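Local atomic coordinates of NAD-dependent aldehyde dehydrogenase (Burkholderia multivorans, PDB entry 5UJU), a protein that probably oxidises aldehydes to carboxylic acids with NAD as the electron acceptor, as other members of the aldehyde dehydrogenase family do. Residues 203-215 against 284-296. Residues are numbered along the deposited sequence; the frame is centred on the assembly and turned at random.
Sequences VPRGTGLVLGCCT and LALRPEIKLIDFT
Backbone hydrogen bonds join T207-L211 to K291-D294 as parallel neighbours. K291 N donates to T207 O (2.9 Å), L209 N to L292 O, D294 N to L209 O, and L211 N to D294 O, the last almost straight at 176°. A beta bulge shifts the register by one between T207 and G208. From L211 on, waters bridge the strands, one linking L211 O to T296 OG1 and another G212 O to T296 O, and C213 CB still packs on T296 CG2. Two neighbouring parallel strands of the Rossmann-like NAD-binding domain of aldehyde dehydrogenases meet here, 191-211 also pairing with 234-238. Apolar side chains pack together on the face bearing L209, L211, I293 and F295. With CG anti to the backbone N (chi1 171°), L209 sends CD1 to L284 CD2 (3.7 Å) in helix 278-285, while its CB meets I290 CG2 (3.8 Å). L211 CD1 lies at the ring edge of F295, 3.9 Å from CD2, and also touches I293 CG2. On the opposite face, D294 OD2 forms a salt bridge with R553. Just before the bulge, the aliphatic parts of R205 and K291 touch CB to CB (3.9 Å), and the R205 side chain crosses that of L292 at about a right angle, its CG against CD2, whereas the guanidinium hydrogen-bonds N552 OD1 of the same chain and G535 O of the second subunit.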
# COMPACT_ATOMS: atom_id res chain seq x y z
N VAL A 203 15.47 -2.32 -0.69
CA VAL A 203 15.38 -3.61 -1.37
C VAL A 203 14.12 -3.63 -2.23
O VAL A 203 13.01 -3.43 -1.72
CB VAL A 203 15.38 -4.77 -0.37
CG1 VAL A 203 15.29 -6.11 -1.10
CG2 VAL A 203 16.66 -4.73 0.49
N PRO A 204 14.23 -3.83 -3.55
CA PRO A 204 13.04 -4.01 -4.38
C PRO A 204 12.29 -5.27 -3.97
O PRO A 204 12.84 -6.16 -3.32
CB PRO A 204 13.61 -4.15 -5.79
CG PRO A 204 15.00 -3.62 -5.69
CD PRO A 204 15.47 -3.93 -4.33
N ARG A 205 11.01 -5.33 -4.36
CA ARG A 205 10.23 -6.53 -4.11
C ARG A 205 10.72 -7.71 -4.95
O ARG A 205 10.78 -8.85 -4.46
CB ARG A 205 8.75 -6.25 -4.38
CG ARG A 205 8.13 -5.35 -3.33
CD ARG A 205 7.97 -6.09 -2.02
NE ARG A 205 7.04 -5.37 -1.15
CZ ARG A 205 6.40 -5.91 -0.12
NH1 ARG A 205 6.58 -7.19 0.18
NH2 ARG A 205 5.55 -5.15 0.59
N GLY A 206 11.05 -7.48 -6.21
CA GLY A 206 11.43 -8.57 -7.07
C GLY A 206 11.06 -8.33 -8.52
O GLY A 206 11.45 -7.31 -9.10
N THR A 207 10.31 -9.25 -9.11
CA THR A 207 9.88 -9.10 -10.49
C THR A 207 8.43 -8.63 -10.53
O THR A 207 7.55 -9.25 -9.94
CB THR A 207 10.04 -10.41 -11.25
OG1 THR A 207 11.44 -10.74 -11.31
CG2 THR A 207 9.51 -10.29 -12.68
N GLY A 208 8.20 -7.54 -11.25
CA GLY A 208 6.86 -7.03 -11.47
C GLY A 208 6.34 -7.48 -12.82
O GLY A 208 7.12 -7.79 -13.73
N LEU A 209 5.02 -7.57 -12.92
CA LEU A 209 4.33 -7.95 -14.14
C LEU A 209 3.44 -6.79 -14.58
O LEU A 209 2.69 -6.23 -13.77
CB LEU A 209 3.51 -9.23 -13.91
CG LEU A 209 2.54 -9.69 -15.00
CD1 LEU A 209 3.31 -10.10 -16.25
CD2 LEU A 209 1.59 -10.84 -14.52
N VAL A 210 3.55 -6.40 -15.85
CA VAL A 210 2.71 -5.35 -16.43
C VAL A 210 1.79 -6.01 -17.45
O VAL A 210 2.27 -6.56 -18.45
CB VAL A 210 3.53 -4.21 -17.05
CG1 VAL A 210 2.60 -3.21 -17.75
CG2 VAL A 210 4.33 -3.49 -15.97
N LEU A 211 0.49 -5.96 -17.19
CA LEU A 211 -0.53 -6.59 -18.04
C LEU A 211 -1.21 -5.50 -18.84
O LEU A 211 -1.93 -4.66 -18.28
CB LEU A 211 -1.54 -7.38 -17.21
CG LEU A 211 -0.96 -8.56 -16.43
CD1 LEU A 211 -2.01 -9.23 -15.54
CD2 LEU A 211 -0.42 -9.58 -17.44
N GLY A 212 -0.98 -5.51 -20.16
CA GLY A 212 -1.29 -4.37 -20.97
C GLY A 212 -2.74 -4.32 -21.40
O GLY A 212 -3.48 -5.31 -21.32
N CYS A 213 -3.12 -3.12 -21.86
CA CYS A 213 -4.47 -2.74 -22.26
C CYS A 213 -4.53 -2.52 -23.78
O CYS A 213 -3.54 -2.12 -24.40
CB CYS A 213 -4.87 -1.47 -21.50
SG CYS A 213 -6.10 -0.41 -22.29
N CYS A 214 -5.69 -2.80 -24.38
CA CYS A 214 -5.77 -2.72 -25.84
C CYS A 214 -6.04 -1.32 -26.37
O CYS A 214 -5.81 -1.07 -27.56
CB CYS A 214 -6.83 -3.69 -26.39
SG CYS A 214 -8.55 -3.23 -26.09
N THR A 215 -6.51 -0.39 -25.53
CA THR A 215 -6.85 0.97 -25.97
C THR A 215 -5.78 2.00 -25.62
O THR A 215 -5.51 2.89 -26.43
CB THR A 215 -8.17 1.43 -25.34
OG1 THR A 215 -8.13 1.13 -23.95
CG2 THR A 215 -9.36 0.72 -25.99
N LEU A 284 1.08 -17.32 -15.00
CA LEU A 284 2.14 -16.36 -14.74
C LEU A 284 1.85 -15.51 -13.51
O LEU A 284 2.72 -15.30 -12.66
CB LEU A 284 2.33 -15.48 -15.98
CG LEU A 284 3.35 -14.35 -15.88
CD1 LEU A 284 4.72 -14.92 -15.47
CD2 LEU A 284 3.45 -13.64 -17.21
N ALA A 285 0.61 -15.02 -13.39
CA ALA A 285 0.26 -14.14 -12.28
C ALA A 285 0.39 -14.82 -10.93
O ALA A 285 0.58 -14.14 -9.92
CB ALA A 285 -1.16 -13.61 -12.45
N LEU A 286 0.31 -16.16 -10.89
CA LEU A 286 0.41 -16.90 -9.64
C LEU A 286 1.84 -17.36 -9.32
O LEU A 286 2.05 -17.97 -8.26
CB LEU A 286 -0.52 -18.12 -9.68
CG LEU A 286 -2.03 -17.86 -9.82
CD1 LEU A 286 -2.85 -19.10 -9.57
CD2 LEU A 286 -2.46 -16.75 -8.88
N ARG A 287 2.83 -17.09 -10.17
CA ARG A 287 4.19 -17.57 -9.88
C ARG A 287 4.75 -16.89 -8.64
O ARG A 287 4.56 -15.68 -8.46
CB ARG A 287 5.14 -17.33 -11.06
CG ARG A 287 4.91 -18.23 -12.25
CD ARG A 287 5.44 -19.63 -11.94
NE ARG A 287 6.91 -19.63 -11.80
CZ ARG A 287 7.76 -19.91 -12.79
NH1 ARG A 287 7.29 -20.21 -14.00
NH2 ARG A 287 9.08 -19.90 -12.58
N PRO A 288 5.44 -17.62 -7.77
CA PRO A 288 5.98 -16.99 -6.55
C PRO A 288 6.96 -15.89 -6.85
O PRO A 288 7.13 -15.00 -6.00
CB PRO A 288 6.63 -18.16 -5.79
CG PRO A 288 6.68 -19.30 -6.75
CD PRO A 288 5.56 -19.09 -7.74
N GLU A 289 7.61 -15.91 -8.02
CA GLU A 289 8.57 -14.86 -8.37
C GLU A 289 7.90 -13.54 -8.73
O GLU A 289 8.54 -12.49 -8.66
CB GLU A 289 9.44 -15.30 -9.55
CG GLU A 289 10.29 -16.57 -9.32
CD GLU A 289 9.59 -17.86 -9.74
OE1 GLU A 289 8.34 -17.89 -9.89
OE2 GLU A 289 10.29 -18.86 -9.95
N ILE A 290 6.62 -13.56 -9.09
CA ILE A 290 5.93 -12.34 -9.47
C ILE A 290 5.44 -11.67 -8.18
O ILE A 290 4.56 -12.20 -7.49
CB ILE A 290 4.78 -12.63 -10.44
CG1 ILE A 290 5.33 -13.28 -11.71
CG2 ILE A 290 3.97 -11.35 -10.76
CD1 ILE A 290 6.29 -12.37 -12.48
N LYS A 291 6.04 -10.53 -7.84
CA LYS A 291 5.75 -9.86 -6.58
C LYS A 291 4.88 -8.63 -6.73
O LYS A 291 4.32 -8.15 -5.74
CB LYS A 291 7.06 -9.44 -5.88
CG LYS A 291 7.98 -10.60 -5.55
CD LYS A 291 7.30 -11.52 -4.57
CE LYS A 291 8.30 -12.52 -4.02
NZ LYS A 291 7.59 -13.55 -3.23
N LEU A 292 4.79 -8.09 -7.94
CA LEU A 292 3.99 -6.91 -8.24
C LEU A 292 3.23 -7.18 -9.53
O LEU A 292 3.78 -7.80 -10.45
CB LEU A 292 4.87 -5.65 -8.39
CG LEU A 292 5.90 -5.32 -7.30
CD1 LEU A 292 6.76 -4.14 -7.63
CD2 LEU A 292 5.20 -5.05 -5.99
N ILE A 293 1.98 -6.75 -9.60
CA ILE A 293 1.19 -6.86 -10.83
C ILE A 293 0.45 -5.54 -11.04
O ILE A 293 -0.24 -5.07 -10.13
CB ILE A 293 0.17 -8.02 -10.77
CG1 ILE A 293 0.87 -9.36 -10.53
CG2 ILE A 293 -0.71 -8.04 -12.05
CD1 ILE A 293 -0.11 -10.53 -10.33
N ASP A 294 0.60 -4.95 -12.23
CA ASP A 294 -0.17 -3.78 -12.64
C ASP A 294 -1.04 -4.17 -13.83
O ASP A 294 -0.52 -4.58 -14.88
CB ASP A 294 0.74 -2.60 -13.00
CG ASP A 294 1.38 -1.95 -11.77
OD1 ASP A 294 0.84 -0.96 -11.23
OD2 ASP A 294 2.41 -2.47 -11.31
N PHE A 295 -2.36 -4.02 -13.68
CA PHE A 295 -3.32 -4.54 -14.65
C PHE A 295 -4.32 -3.47 -15.06
O PHE A 295 -4.85 -2.75 -14.21
CB PHE A 295 -4.06 -5.75 -14.06
CG PHE A 295 -5.31 -6.14 -14.82
CD1 PHE A 295 -6.54 -5.59 -14.50
CD2 PHE A 295 -5.25 -7.08 -15.84
CE1 PHE A 295 -7.69 -5.96 -15.19
CE2 PHE A 295 -6.40 -7.47 -16.53
CZ PHE A 295 -7.62 -6.91 -16.20
N THR A 296 -4.60 -3.41 -16.36
CA THR A 296 -5.71 -2.63 -16.91
C THR A 296 -6.59 -3.54 -17.75
O THR A 296 -6.10 -4.20 -18.66
CB THR A 296 -5.21 -1.46 -17.78
OG1 THR A 296 -4.34 -0.62 -17.02
CG2 THR A 296 -6.39 -0.64 -18.28
O HOH W 1 11.10 -12.14 -7.74
O HOH W 2 -1.92 -1.82 -18.15
O HOH W 3 -6.62 -5.96 -21.00